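Putative deoxyribonuclease yjjV (Escherichia coli, PDB 1ZZM) probably hydrolyses ester bonds as a TatD-type, metal-dependent enzyme that binds two divalent metal cations per subunit. Local coordinates at residues A31-I36 with E224-V229; L122-D127 with D149-G154; R136-L141 with L163-R168. All blocks are in the same frame, centred on the assembly; numbering follows the deposited sequence.

Interaction 1 (A31-I36 with E224-V229); sequences AGVGKI and EQAARV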
ATOM      1  N   ALA A  31      -7.126  16.955  -7.757  1.00 15.00           N
ATOM      2  CA  ALA A  31      -7.689  15.764  -8.405  1.00 15.15           C
ATOM      3  C   ALA A  31      -8.646  15.057  -7.462  1.00 13.89           C
ATOM      4  O   ALA A  31      -9.286  14.039  -7.830  1.00 15.61           O
ATOM      5  CB  ALA A  31      -6.580  14.799  -8.798  1.00 12.18           C
ATOM      6  N   GLY A  32      -8.739  15.568  -6.242  1.00 15.59           N
ATOM      7  CA  GLY A  32      -9.608  14.957  -5.251  1.00 16.06           C
ATOM      8  C   GLY A  32      -8.867  14.007  -4.304  1.00 15.51           C
ATOM      9  O   GLY A  32      -9.484  13.414  -3.415  1.00 14.99           O
ATOM     10  N   VAL A  33      -7.551  13.864  -4.479  1.00 11.02           N
ATOM     11  CA  VAL A  33      -6.769  12.990  -3.600  1.00 13.80           C
ATOM     12  C   VAL A  33      -6.376  13.822  -2.380  1.00 13.32           C
ATOM     13  O   VAL A  33      -5.392  14.534  -2.392  1.00 16.93           O
ATOM     14  CB  VAL A  33      -5.513  12.427  -4.350  1.00 13.03           C
ATOM     15  CG1 VAL A  33      -4.736  11.470  -3.465  1.00 15.02           C
ATOM     16  CG2 VAL A  33      -5.961  11.717  -5.608  1.00 12.68           C
ATOM     17  N   GLY A  34      -7.154  13.680  -1.316  1.00 14.44           N
ATOM     18  CA  GLY A  34      -6.972  14.479  -0.112  1.00 13.95           C
ATOM     19  C   GLY A  34      -6.004  14.018   0.950  1.00 14.46           C
ATOM     20  O   GLY A  34      -5.536  14.843   1.751  1.00 13.35           O
ATOM     21  N   LYS A  35      -5.737  12.710   0.993  1.00 13.80           N
ATOM     22  CA  LYS A  35      -4.777  12.150   1.947  1.00 13.04           C
ATOM     23  C   LYS A  35      -3.959  11.107   1.204  1.00 12.21           C
ATOM     24  O   LYS A  35      -4.431  10.478   0.244  1.00 11.18           O
ATOM     25  CB  LYS A  35      -5.484  11.493   3.143  1.00 15.98           C
ATOM     26  CG  LYS A  35      -6.194  12.523   4.039  1.00 20.61           C
ATOM     27  CD  LYS A  35      -6.886  11.908   5.206  1.00 27.77           C
ATOM     28  CE  LYS A  35      -7.253  12.998   6.203  1.00 28.74           C
ATOM     29  NZ  LYS A  35      -8.022  14.092   5.558  1.00 34.88           N
ATOM     30  N   ILE A  36      -2.730  10.915   1.657  1.00 12.84           N
ATOM     31  CA  ILE A  36      -1.840   9.950   1.032  1.00 11.62           C
ATOM     32  C   ILE A  36      -1.087   9.205   2.138  1.00 11.21           C
ATOM     33  O   ILE A  36      -0.581   9.839   3.063  1.00 13.79           O
ATOM     34  CB  ILE A  36      -0.816  10.702   0.146  1.00 11.52           C
ATOM     35  CG1 ILE A  36      -1.573  11.473  -0.941  1.00 14.23           C
ATOM     36  CG2 ILE A  36       0.203   9.706  -0.456  1.00 12.71           C
ATOM     37  CD1 ILE A  36      -0.686  12.332  -1.839  1.00 19.49           C
ATOM     38  N   GLU A 224      -2.078  11.865  -8.012  1.00 13.53           N
ATOM     39  CA  GLU A 224      -3.334  12.331  -8.587  1.00 13.41           C
ATOM     40  C   GLU A 224      -3.900  11.279  -9.543  1.00 14.01           C
ATOM     41  O   GLU A 224      -5.079  11.318  -9.869  1.00 13.72           O
ATOM     42  CB  GLU A 224      -3.165  13.680  -9.335  1.00 15.17           C
ATOM     43  CG  GLU A 224      -2.027  13.693 -10.315  1.00 16.13           C
ATOM     44  CD  GLU A 224      -0.724  14.115  -9.676  1.00 19.07           C
ATOM     45  OE1 GLU A 224      -0.475  13.755  -8.502  1.00 17.41           O
ATOM     46  OE2 GLU A 224       0.069  14.810 -10.340  1.00 17.59           O
ATOM     47  N   GLN A 225      -3.061  10.346  -9.988  1.00 13.22           N
ATOM     48  CA  GLN A 225      -3.516   9.312 -10.901  1.00 15.87           C
ATOM     49  C   GLN A 225      -4.486   8.372 -10.196  1.00 15.93           C
ATOM     50  O   GLN A 225      -5.122   7.559 -10.846  1.00 17.91           O
ATOM     51  CB  GLN A 225      -2.322   8.537 -11.494  1.00 16.67           C
ATOM     52  CG  GLN A 225      -1.480   9.367 -12.509  1.00 18.56           C
ATOM     53  CD  GLN A 225      -2.214   9.540 -13.815  1.00 20.97           C
ATOM     54  OE1 GLN A 225      -3.283  10.148 -13.861  1.00 24.34           O
ATOM     55  NE2 GLN A 225      -1.662   8.975 -14.886  1.00 23.55           N
ATOM     56  N   ALA A 226      -4.617   8.492  -8.875  1.00 13.74           N
ATOM     57  CA  ALA A 226      -5.572   7.647  -8.174  1.00 15.51           C
ATOM     58  C   ALA A 226      -6.980   7.952  -8.706  1.00 15.63           C
ATOM     59  O   ALA A 226      -7.831   7.065  -8.759  1.00 14.56           O
ATOM     60  CB  ALA A 226      -5.519   7.894  -6.661  1.00 11.97           C
ATOM     61  N   ALA A 227      -7.226   9.214  -9.064  1.00 15.19           N
ATOM     62  CA  ALA A 227      -8.544   9.626  -9.585  1.00 15.78           C
ATOM     63  C   ALA A 227      -8.846   8.903 -10.888  1.00 15.99           C
ATOM     64  O   ALA A 227     -10.008   8.568 -11.175  1.00 16.19           O
ATOM     65  CB  ALA A 227      -8.585  11.153  -9.821  1.00 12.68           C
ATOM     66  N   ARG A 228      -7.794   8.666 -11.670  1.00 14.18           N
ATOM     67  CA  ARG A 228      -7.913   7.960 -12.945  1.00 15.73           C
ATOM     68  C   ARG A 228      -8.123   6.448 -12.666  1.00 17.55           C
ATOM     69  O   ARG A 228      -8.947   5.781 -13.323  1.00 17.41           O
ATOM     70  CB  ARG A 228      -6.652   8.224 -13.761  1.00 19.34           C
ATOM     71  CG  ARG A 228      -6.770   8.029 -15.262  1.00 24.23           C
ATOM     72  CD  ARG A 228      -5.434   8.357 -15.954  1.00 28.30           C
ATOM     73  NE  ARG A 228      -5.116   9.786 -15.938  1.00 32.34           N
ATOM     74  CZ  ARG A 228      -5.697  10.693 -16.722  1.00 34.00           C
ATOM     75  NH1 ARG A 228      -6.637  10.331 -17.592  1.00 32.50           N
ATOM     76  NH2 ARG A 228      -5.332  11.963 -16.646  1.00 37.74           N
ATOM     77  N   VAL A 229      -7.404   5.899 -11.682  1.00 16.31           N
ATOM     78  CA  VAL A 229      -7.593   4.486 -11.328  1.00 14.32           C
ATOM     79  C   VAL A 229      -9.067   4.318 -10.952  1.00 15.17           C
ATOM     80  O   VAL A 229      -9.720   3.385 -11.394  1.00 16.27           O
ATOM     81  CB  VAL A 229      -6.724   4.076 -10.107  1.00 15.98           C
ATOM     82  CG1 VAL A 229      -7.071   2.623  -9.627  1.00 13.31           C
ATOM     83  CG2 VAL A 229      -5.281   4.138 -10.486  1.00 14.78           C
TER

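Interaction 2 (L122-D127 with D149-G154); sequences LAKRYD and DLPRTG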
ATOM      1  N   LEU A 122       5.966  -7.429  15.139  1.00  9.61           N
ATOM      2  CA  LEU A 122       5.909  -6.056  15.620  1.00 10.48           C
ATOM      3  C   LEU A 122       4.530  -5.433  15.418  1.00 12.35           C
ATOM      4  O   LEU A 122       4.029  -4.718  16.292  1.00 12.76           O
ATOM      5  CB  LEU A 122       6.969  -5.183  14.953  1.00 11.67           C
ATOM      6  CG  LEU A 122       8.377  -5.455  15.479  1.00 13.54           C
ATOM      7  CD1 LEU A 122       9.453  -4.759  14.637  1.00 14.33           C
ATOM      8  CD2 LEU A 122       8.433  -4.970  16.934  1.00 11.62           C
ATOM      9  N   ALA A 123       3.902  -5.727  14.286  1.00 14.66           N
ATOM     10  CA  ALA A 123       2.573  -5.197  14.020  1.00 14.78           C
ATOM     11  C   ALA A 123       1.633  -5.746  15.086  1.00 14.75           C
ATOM     12  O   ALA A 123       0.765  -5.018  15.568  1.00 15.89           O
ATOM     13  CB  ALA A 123       2.100  -5.581  12.618  1.00 11.65           C
ATOM     14  N   LYS A 124       1.802  -7.013  15.460  1.00 12.92           N
ATOM     15  CA  LYS A 124       0.941  -7.592  16.495  1.00 16.76           C
ATOM     16  C   LYS A 124       1.186  -6.946  17.835  1.00 14.71           C
ATOM     17  O   LYS A 124       0.242  -6.618  18.551  1.00 16.06           O
ATOM     18  CB  LYS A 124       1.156  -9.103  16.608  1.00 14.72           C
ATOM     19  CG  LYS A 124       0.387  -9.856  15.526  1.00 19.62           C
ATOM     20  CD  LYS A 124       0.916 -11.271  15.294  1.00 25.37           C
ATOM     21  CE  LYS A 124       0.518 -12.216  16.377  1.00 25.56           C
ATOM     22  NZ  LYS A 124       0.935 -13.598  15.965  1.00 24.99           N
ATOM     23  N   ARG A 125       2.461  -6.755  18.167  1.00 13.49           N
ATOM     24  CA  ARG A 125       2.828  -6.156  19.449  1.00 14.47           C
ATOM     25  C   ARG A 125       2.273  -4.739  19.602  1.00 15.88           C
ATOM     26  O   ARG A 125       1.774  -4.350  20.665  1.00 14.37           O
ATOM     27  CB  ARG A 125       4.361  -6.101  19.592  1.00 16.19           C
ATOM     28  CG  ARG A 125       4.805  -5.439  20.898  1.00 16.64           C
ATOM     29  CD  ARG A 125       6.315  -5.407  21.050  1.00 18.23           C
ATOM     30  NE  ARG A 125       6.722  -4.619  22.214  1.00 17.24           N
ATOM     31  CZ  ARG A 125       7.985  -4.375  22.543  1.00 20.55           C
ATOM     32  NH1 ARG A 125       8.970  -4.848  21.786  1.00 19.76           N
ATOM     33  NH2 ARG A 125       8.262  -3.682  23.643  1.00 23.86           N
ATOM     34  N   TYR A 126       2.360  -3.960  18.537  1.00 12.40           N
ATOM     35  CA  TYR A 126       1.910  -2.582  18.600  1.00 14.31           C
ATOM     36  C   TYR A 126       0.489  -2.352  18.096  1.00 13.44           C
ATOM     37  O   TYR A 126       0.063  -1.204  17.983  1.00 11.97           O
ATOM     38  CB  TYR A 126       2.924  -1.710  17.866  1.00 13.34           C
ATOM     39  CG  TYR A 126       4.229  -1.631  18.650  1.00 16.10           C
ATOM     40  CD1 TYR A 126       4.287  -0.898  19.835  1.00 15.16           C
ATOM     41  CD2 TYR A 126       5.368  -2.363  18.269  1.00 15.65           C
ATOM     42  CE1 TYR A 126       5.432  -0.882  20.632  1.00 18.60           C
ATOM     43  CE2 TYR A 126       6.538  -2.358  19.077  1.00 16.21           C
ATOM     44  CZ  TYR A 126       6.549  -1.608  20.252  1.00 18.85           C
ATOM     45  OH  TYR A 126       7.669  -1.539  21.056  1.00 15.67           O
ATOM     46  N   ASP A 127      -0.206  -3.452  17.786  1.00 12.99           N
ATOM     47  CA  ASP A 127      -1.608  -3.423  17.341  1.00 13.09           C
ATOM     48  C   ASP A 127      -1.788  -2.548  16.104  1.00 14.05           C
ATOM     49  O   ASP A 127      -2.563  -1.596  16.113  1.00 12.36           O
ATOM     50  CB  ASP A 127      -2.459  -2.907  18.528  1.00 18.32           C
ATOM     51  CG  ASP A 127      -3.978  -3.152  18.356  1.00 20.74           C
ATOM     52  OD1 ASP A 127      -4.390  -4.103  17.663  1.00 20.32           O
ATOM     53  OD2 ASP A 127      -4.761  -2.373  18.940  1.00 22.64           O
ATOM     54  N   ASP A 149      -1.991 -14.705  12.127  1.00 14.76           N
ATOM     55  CA  ASP A 149      -3.259 -14.133  12.569  1.00 16.78           C
ATOM     56  C   ASP A 149      -3.162 -12.762  13.234  1.00 16.96           C
ATOM     57  O   ASP A 149      -3.313 -12.618  14.453  1.00 16.75           O
ATOM     58  CB  ASP A 149      -3.885 -15.172  13.513  1.00 18.94           C
ATOM     59  CG  ASP A 149      -5.251 -14.778  14.009  1.00 22.25           C
ATOM     60  OD1 ASP A 149      -6.022 -14.099  13.282  1.00 20.92           O
ATOM     61  OD2 ASP A 149      -5.552 -15.176  15.147  1.00 27.61           O
ATOM     62  N   LEU A 150      -2.906 -11.749  12.428  1.00 12.84           N
ATOM     63  CA  LEU A 150      -2.797 -10.387  12.941  1.00 14.90           C
ATOM     64  C   LEU A 150      -4.206  -9.848  13.130  1.00 12.94           C
ATOM     65  O   LEU A 150      -4.980  -9.797  12.180  1.00 12.56           O
ATOM     66  CB  LEU A 150      -2.058  -9.485  11.942  1.00 12.83           C
ATOM     67  CG  LEU A 150      -0.557  -9.704  11.785  1.00 19.76           C
ATOM     68  CD1 LEU A 150      -0.316 -11.030  11.096  1.00 22.99           C
ATOM     69  CD2 LEU A 150       0.055  -8.539  10.988  1.00 21.29           C
ATOM     70  N   PRO A 151      -4.557  -9.419  14.356  1.00 16.57           N
ATOM     71  CA  PRO A 151      -5.892  -8.882  14.636  1.00 15.20           C
ATOM     72  C   PRO A 151      -6.293  -7.721  13.710  1.00 15.22           C
ATOM     73  O   PRO A 151      -7.456  -7.600  13.319  1.00 14.06           O
ATOM     74  CB  PRO A 151      -5.770  -8.401  16.079  1.00 15.43           C
ATOM     75  CG  PRO A 151      -4.811  -9.332  16.660  1.00 19.37           C
ATOM     76  CD  PRO A 151      -3.749  -9.461  15.590  1.00 13.98           C
ATOM     77  N   ARG A 152      -5.334  -6.870  13.354  1.00  9.99           N
ATOM     78  CA  ARG A 152      -5.665  -5.714  12.507  1.00 10.59           C
ATOM     79  C   ARG A 152      -5.482  -5.918  11.028  1.00  9.21           C
ATOM     80  O   ARG A 152      -5.712  -4.988  10.250  1.00  9.77           O
ATOM     81  CB  ARG A 152      -4.818  -4.520  12.922  1.00 10.98           C
ATOM     82  CG  ARG A 152      -4.959  -4.179  14.373  1.00 18.30           C
ATOM     83  CD  ARG A 152      -6.336  -3.591  14.649  1.00 25.36           C
ATOM     84  NE  ARG A 152      -6.369  -3.129  16.030  1.00 32.44           N
ATOM     85  CZ  ARG A 152      -7.341  -2.400  16.567  1.00 36.75           C
ATOM     86  NH1 ARG A 152      -8.397  -2.030  15.839  1.00 36.88           N
ATOM     87  NH2 ARG A 152      -7.250  -2.046  17.844  1.00 37.49           N
ATOM     88  N   THR A 153      -5.104  -7.136  10.658  1.00  8.45           N
ATOM     89  CA  THR A 153      -4.795  -7.513   9.295  1.00  7.59           C
ATOM     90  C   THR A 153      -4.058  -6.424   8.510  1.00  8.71           C
ATOM     91  O   THR A 153      -3.012  -5.975   8.967  1.00  9.16           O
ATOM     92  CB  THR A 153      -6.050  -8.053   8.512  1.00  6.68           C
ATOM     93  OG1 THR A 153      -7.035  -7.021   8.359  1.00 10.27           O
ATOM     94  CG2 THR A 153      -6.638  -9.266   9.298  1.00  9.43           C
ATOM     95  N   GLY A 154      -4.569  -6.053   7.337  1.00 10.56           N
ATOM     96  CA  GLY A 154      -3.874  -5.087   6.505  1.00  9.80           C
ATOM     97  C   GLY A 154      -4.369  -5.109   5.067  1.00  8.16           C
ATOM     98  O   GLY A 154      -5.508  -5.504   4.793  1.00 10.86           O
TER

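Interaction 3 (R136-L141 with L163-R168); sequences RTHDKL and LQQAER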
ATOM      1  N   ARG A 136       4.572 -12.334  -7.138  1.00 16.79           N
ATOM      2  CA  ARG A 136       4.788 -13.743  -7.445  1.00 16.56           C
ATOM      3  C   ARG A 136       4.937 -14.570  -6.177  1.00 18.04           C
ATOM      4  O   ARG A 136       5.497 -15.666  -6.207  1.00 20.23           O
ATOM      5  CB  ARG A 136       6.047 -13.908  -8.305  1.00 18.85           C
ATOM      6  CG  ARG A 136       5.886 -13.402  -9.734  1.00 26.43           C
ATOM      7  CD  ARG A 136       7.199 -13.525 -10.523  1.00 33.38           C
ATOM      8  NE  ARG A 136       6.994 -13.273 -11.950  1.00 39.36           N
ATOM      9  CZ  ARG A 136       7.739 -12.451 -12.692  1.00 44.66           C
ATOM     10  NH1 ARG A 136       8.757 -11.780 -12.151  1.00 45.45           N
ATOM     11  NH2 ARG A 136       7.460 -12.298 -13.985  1.00 42.05           N
ATOM     12  N   THR A 137       4.406 -14.056  -5.069  1.00 16.00           N
ATOM     13  CA  THR A 137       4.517 -14.691  -3.751  1.00 13.94           C
ATOM     14  C   THR A 137       3.164 -14.732  -3.034  1.00 13.47           C
ATOM     15  O   THR A 137       3.112 -14.882  -1.805  1.00 12.65           O
ATOM     16  CB  THR A 137       5.487 -13.860  -2.863  1.00 13.52           C
ATOM     17  OG1 THR A 137       5.075 -12.486  -2.885  1.00 11.87           O
ATOM     18  CG2 THR A 137       6.903 -13.924  -3.417  1.00 12.55           C
ATOM     19  N   HIS A 138       2.063 -14.629  -3.775  1.00 13.16           N
ATOM     20  CA  HIS A 138       0.756 -14.594  -3.077  1.00 11.29           C
ATOM     21  C   HIS A 138       0.419 -15.801  -2.198  1.00 13.35           C
ATOM     22  O   HIS A 138      -0.095 -15.638  -1.085  1.00 11.90           O
ATOM     23  CB  HIS A 138      -0.375 -14.372  -4.082  1.00 12.19           C
ATOM     24  CG  HIS A 138      -0.333 -13.021  -4.726  1.00 13.90           C
ATOM     25  ND1 HIS A 138      -0.837 -12.776  -5.988  1.00 16.67           N
ATOM     26  CD2 HIS A 138       0.225 -11.859  -4.309  1.00 12.04           C
ATOM     27  CE1 HIS A 138      -0.584 -11.521  -6.323  1.00 13.85           C
ATOM     28  NE2 HIS A 138       0.061 -10.944  -5.323  1.00 19.23           N
ATOM     29  N   ASP A 139       0.684 -17.004  -2.702  1.00 13.34           N
ATOM     30  CA  ASP A 139       0.389 -18.218  -1.960  1.00 13.87           C
ATOM     31  C   ASP A 139       1.209 -18.286  -0.665  1.00 14.34           C
ATOM     32  O   ASP A 139       0.670 -18.547   0.398  1.00 14.87           O
ATOM     33  CB  ASP A 139       0.677 -19.447  -2.834  1.00 16.39           C
ATOM     34  CG  ASP A 139      -0.218 -19.512  -4.070  1.00 20.92           C
ATOM     35  OD1 ASP A 139      -1.235 -18.781  -4.165  1.00 20.05           O
ATOM     36  OD2 ASP A 139       0.104 -20.311  -4.969  1.00 25.53           O
ATOM     37  N   LYS A 140       2.505 -18.034  -0.764  1.00 14.27           N
ATOM     38  CA  LYS A 140       3.380 -18.064   0.403  1.00 17.15           C
ATOM     39  C   LYS A 140       3.002 -16.981   1.391  1.00 15.62           C
ATOM     40  O   LYS A 140       2.939 -17.232   2.591  1.00 12.99           O
ATOM     41  CB  LYS A 140       4.840 -17.893  -0.025  1.00 17.76           C
ATOM     42  CG  LYS A 140       5.483 -19.189  -0.514  1.00 24.95           C
ATOM     43  CD  LYS A 140       5.591 -20.188   0.650  1.00 27.12           C
ATOM     44  CE  LYS A 140       6.422 -21.405   0.291  1.00 31.95           C
ATOM     45  NZ  LYS A 140       6.362 -22.432   1.381  1.00 32.16           N
ATOM     46  N   LEU A 141       2.715 -15.780   0.887  1.00 12.67           N
ATOM     47  CA  LEU A 141       2.352 -14.680   1.778  1.00 12.63           C
ATOM     48  C   LEU A 141       1.081 -15.061   2.521  1.00 12.28           C
ATOM     49  O   LEU A 141       0.997 -14.889   3.727  1.00 10.25           O
ATOM     50  CB  LEU A 141       2.139 -13.379   0.987  1.00 12.52           C
ATOM     51  CG  LEU A 141       1.638 -12.223   1.866  1.00 14.61           C
ATOM     52  CD1 LEU A 141       2.668 -11.951   2.967  1.00 10.00           C
ATOM     53  CD2 LEU A 141       1.414 -10.969   1.019  1.00 13.27           C
ATOM     54  N   LEU A 163      -8.144 -14.774  -9.119  1.00 12.47           N
ATOM     55  CA  LEU A 163      -9.292 -14.571  -8.254  1.00 13.75           C
ATOM     56  C   LEU A 163      -9.100 -15.390  -6.981  1.00 13.74           C
ATOM     57  O   LEU A 163      -9.396 -14.916  -5.878  1.00 15.28           O
ATOM     58  CB  LEU A 163     -10.557 -15.017  -8.975  1.00 16.07           C
ATOM     59  CG  LEU A 163     -11.849 -14.819  -8.200  1.00 17.97           C
ATOM     60  CD1 LEU A 163     -11.962 -13.397  -7.822  1.00 21.70           C
ATOM     61  CD2 LEU A 163     -13.035 -15.229  -9.052  1.00 20.53           C
ATOM     62  N   GLN A 164      -8.636 -16.635  -7.114  1.00 13.09           N
ATOM     63  CA  GLN A 164      -8.440 -17.437  -5.888  1.00 12.77           C
ATOM     64  C   GLN A 164      -7.446 -16.782  -4.931  1.00 12.30           C
ATOM     65  O   GLN A 164      -7.638 -16.793  -3.711  1.00 13.05           O
ATOM     66  CB  GLN A 164      -8.001 -18.881  -6.219  1.00 16.16           C
ATOM     67  CG  GLN A 164      -7.585 -19.703  -4.980  1.00 14.85           C
ATOM     68  CD  GLN A 164      -6.117 -19.502  -4.623  1.00 16.29           C
ATOM     69  OE1 GLN A 164      -5.738 -19.501  -3.447  1.00 19.16           O
ATOM     70  NE2 GLN A 164      -5.287 -19.349  -5.633  1.00 15.87           N
ATOM     71  N   GLN A 165      -6.392 -16.179  -5.467  1.00 11.90           N
ATOM     72  CA  GLN A 165      -5.415 -15.553  -4.582  1.00 12.38           C
ATOM     73  C   GLN A 165      -6.009 -14.356  -3.867  1.00 14.49           C
ATOM     74  O   GLN A 165      -5.778 -14.182  -2.670  1.00 11.63           O
ATOM     75  CB  GLN A 165      -4.166 -15.151  -5.364  1.00 11.09           C
ATOM     76  CG  GLN A 165      -3.389 -16.377  -5.816  1.00 14.25           C
ATOM     77  CD  GLN A 165      -2.293 -16.043  -6.788  1.00 17.16           C
ATOM     78  OE1 GLN A 165      -2.443 -15.136  -7.653  1.00 13.41           O
ATOM     79  NE2 GLN A 165      -1.175 -16.788  -6.688  1.00 15.05           N
ATOM     80  N   ALA A 166      -6.784 -13.545  -4.589  1.00 12.81           N
ATOM     81  CA  ALA A 166      -7.433 -12.380  -3.979  1.00 12.48           C
ATOM     82  C   ALA A 166      -8.436 -12.802  -2.929  1.00 12.81           C
ATOM     83  O   ALA A 166      -8.427 -12.283  -1.810  1.00 13.08           O
ATOM     84  CB  ALA A 166      -8.126 -11.533  -5.041  1.00  8.00           C
ATOM     85  N   GLU A 167      -9.307 -13.750  -3.278  1.00 11.91           N
ATOM     86  CA  GLU A 167     -10.325 -14.215  -2.336  1.00 12.29           C
ATOM     87  C   GLU A 167      -9.698 -14.809  -1.083  1.00 13.53           C
ATOM     88  O   GLU A 167     -10.206 -14.608   0.011  1.00 14.56           O
ATOM     89  CB  GLU A 167     -11.259 -15.237  -2.994  1.00 10.76           C
ATOM     90  CG  GLU A 167     -12.015 -14.674  -4.193  1.00 19.61           C
ATOM     91  CD  GLU A 167     -13.043 -15.661  -4.742  1.00 24.67           C
ATOM     92  OE1 GLU A 167     -12.759 -16.877  -4.748  1.00 27.71           O
ATOM     93  OE2 GLU A 167     -14.124 -15.210  -5.176  1.00 25.62           O
ATOM     94  N   ARG A 168      -8.577 -15.514  -1.228  1.00 11.53           N
ATOM     95  CA  ARG A 168      -7.918 -16.068  -0.044  1.00 13.45           C
ATOM     96  C   ARG A 168      -7.460 -14.950   0.889  1.00 13.15           C
ATOM     97  O   ARG A 168      -7.550 -15.075   2.097  1.00 11.73           O
ATOM     98  CB  ARG A 168      -6.719 -16.928  -0.426  1.00 12.01           C
ATOM     99  CG  ARG A 168      -6.052 -17.625   0.768  1.00 15.36           C
ATOM    100  CD  ARG A 168      -4.914 -18.484   0.234  1.00 23.62           C
ATOM    101  NE  ARG A 168      -4.168 -19.213   1.249  1.00 24.68           N
ATOM    102  CZ  ARG A 168      -3.080 -19.931   0.982  1.00 27.85           C
ATOM    103  NH1 ARG A 168      -2.629 -20.014  -0.263  1.00 26.30           N
ATOM    104  NH2 ARG A 168      -2.425 -20.544   1.959  1.00 28.57           N
TER
HETATM  105  O   HOH W   1      -3.337 -15.550  -1.980  1.00 12.72           O
HETATM  106  O   HOH W   2      -3.091 -18.251  -2.411  1.00 19.04           O
HETATM  107  O   HOH W   3      -2.777 -20.266  -5.860  1.00 30.97           O
HETATM  108  O   HOH W   4      -0.444 -21.405   0.434  1.00 35.10           O

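Interaction 1 (A31-I36 with E224-V229)
Ala31 turns its methyl directly onto Glu224, CB of Ala31 standing 3.6 Å from CB of Glu224, while the carbonyl O of Ala31 rests 3.6 Å from the methyl CB of Ala227. Val33 adds the second apolar patch. Its CG2 is lodged 4.0 Å from Ala226 CB and lies close to Glu224 CA as well; with chi1 at -177°, CG1 stands anti to the backbone N, leaving CG2 as the branch that meets the helix. No hydrogen bond crosses between the segments, so the 183 Å² buried is van der Waals packing.

Two features of the backbone place these groups. Gly32, at positive phi (97°), closes helix 21-30 with a Schellman motif and swings the chain into strand 33-39. On the other side, Ala227 N bonds to Glu224 O at 3.1 Å, winding the chain into helix 226-236. The carboxylate of Glu224 leads off to a salt bridge with Arg222.

Among its neighbours, the start of helix 226-236 bridges the end strands of the two sheets, probably where the barrel closes: Ala227 touches Phe5 of strand 5-7, which pairs with strand 33-39, and Ala226 touches Leu204 of strand 202-204.

Interaction 2 (L122-D127 with D149-G154)
Arg152 presents the edge of its guanidinium to Asp127, gripping the carboxylate side-on through NE and one terminal nitrogen. Arg152 NE donates to Asp127 OD1 at 2.7 Å with an N-H...O angle of 170°, and Arg152 NH2 to Asp127 OD2, also at 2.7 Å. Both oxygens lie near the guanidinium plane, yet the two flat groups are turned 45° from each other: OD1 is met from above the carboxylate plane, OD2 on its syn side. A bend at chi2 (-71°) folds the arginine chain back towards the acid.

The rest of the contact is apolar. Lys124 crosses Leu150 at about a right angle, its CG 3.9 Å from Leu150 CG, and the same Lys124 CG comes within 4.2 Å of Pro151 CD. Deeper in, Ala123 CB meets Leu150 CD2 at 3.9 Å, beside Val130 of strand 130-135. The amine of Lys124 runs on to donate to the carbonyl O of His148, a residue that with Asp117 and His144 binds a zinc ion.

Backbone turns set both ion-pair partners. Asp127, at positive phi, is the C-prime residue of the Schellman motif ending helix 109-125, and Arg152 occupies the type I beta turn closed by Thr153 N to Leu150 O at 3.1 Å. The contact thus joins two successive alpha-to-beta connections, those entering strands 130-135 and 154-156. Such loops lie at the N-terminal ends of the strands in a TIM barrel, the end remote from the usual catalytic face, in keeping with a place away from the two-metal site of His9, His11, Glu97, His133, His157 and Asp207.

Interaction 3 (R136-L141 with L163-R168)
Gln165 reaches across to His138 and Asp139 and carries both direct hydrogen bonds of this contact. Gln165 NE2 donates to Asp139 OD1 at 3.2 Å; the bond is nearly straight (168°) and lies in the amide plane, but reaches the oxygen from above the carboxylate plane. The other bond, from His138 ND1 to Gln165 OE1, is weak, being 3.3 Å long although well aligned. Here the amide oxygen sits at the edge of the imidazole, with ring and amide planes 83° apart. The stronger partner of that oxygen is the backbone N of Ser162, just ahead of helix 163-171. Gln165 CG lies anti to its own carbonyl carbon (chi1 -69°), and the extended chain beyond it carries the amide across to helix 138-148.

Van der Waals contact follows the same side chain: His138 CB is 3.6 Å from Gln165 NE2. A leucine in place of Gln165 would probably leave Asp139 OD1 without its direct donor from the facing helix and Ser162 N without its acceptor.

Water supplies the remaining polar links. One molecule accepts from Gln164 NE2 and donates to Asp139 OD1, 2.7 Å away; another joins Asp139 O to Arg168 NH2. Any attraction between the charges is probably weaker, Arg168 NH1 being 4.3 Å from Asp139 OD1, beyond a salt bridge; a further water accepts from Arg168 NH1 and lies 2.6 Å from Asp139 OD1.

The opening turns of helices 138-148 and 163-171 thus pack side by side, and the His138 ring also stacks on that of Phe159. Helices that follow strands begin at the C-terminal end of a TIM barrel, the catalytic face; accordingly, the His138 side chain lies about 8 Å from that of the metal ligand His133.

In the fold
None of the three contacts lies wholly in the core: interactions 1 and 2 are partly buried, interaction 3 belongs to the surface. Interaction 1 has no hydrogen bond across it, rests on van der Waals packing and ties an early strand to a late helix. Interactions 2 and 3 are local by comparison, about 8 Å apart at their nearest atoms, and share one element: helix 138-148 begins in interaction 3 and leads into the loop of interaction 2. Their chemistry differs, a salt bridge over an apolar patch in interaction 2, hydrogen bonds of a side-chain amide and bridging waters in interaction 3. Interaction 1 lies across the chain's centre, about 28 and 27 Å from them between centres.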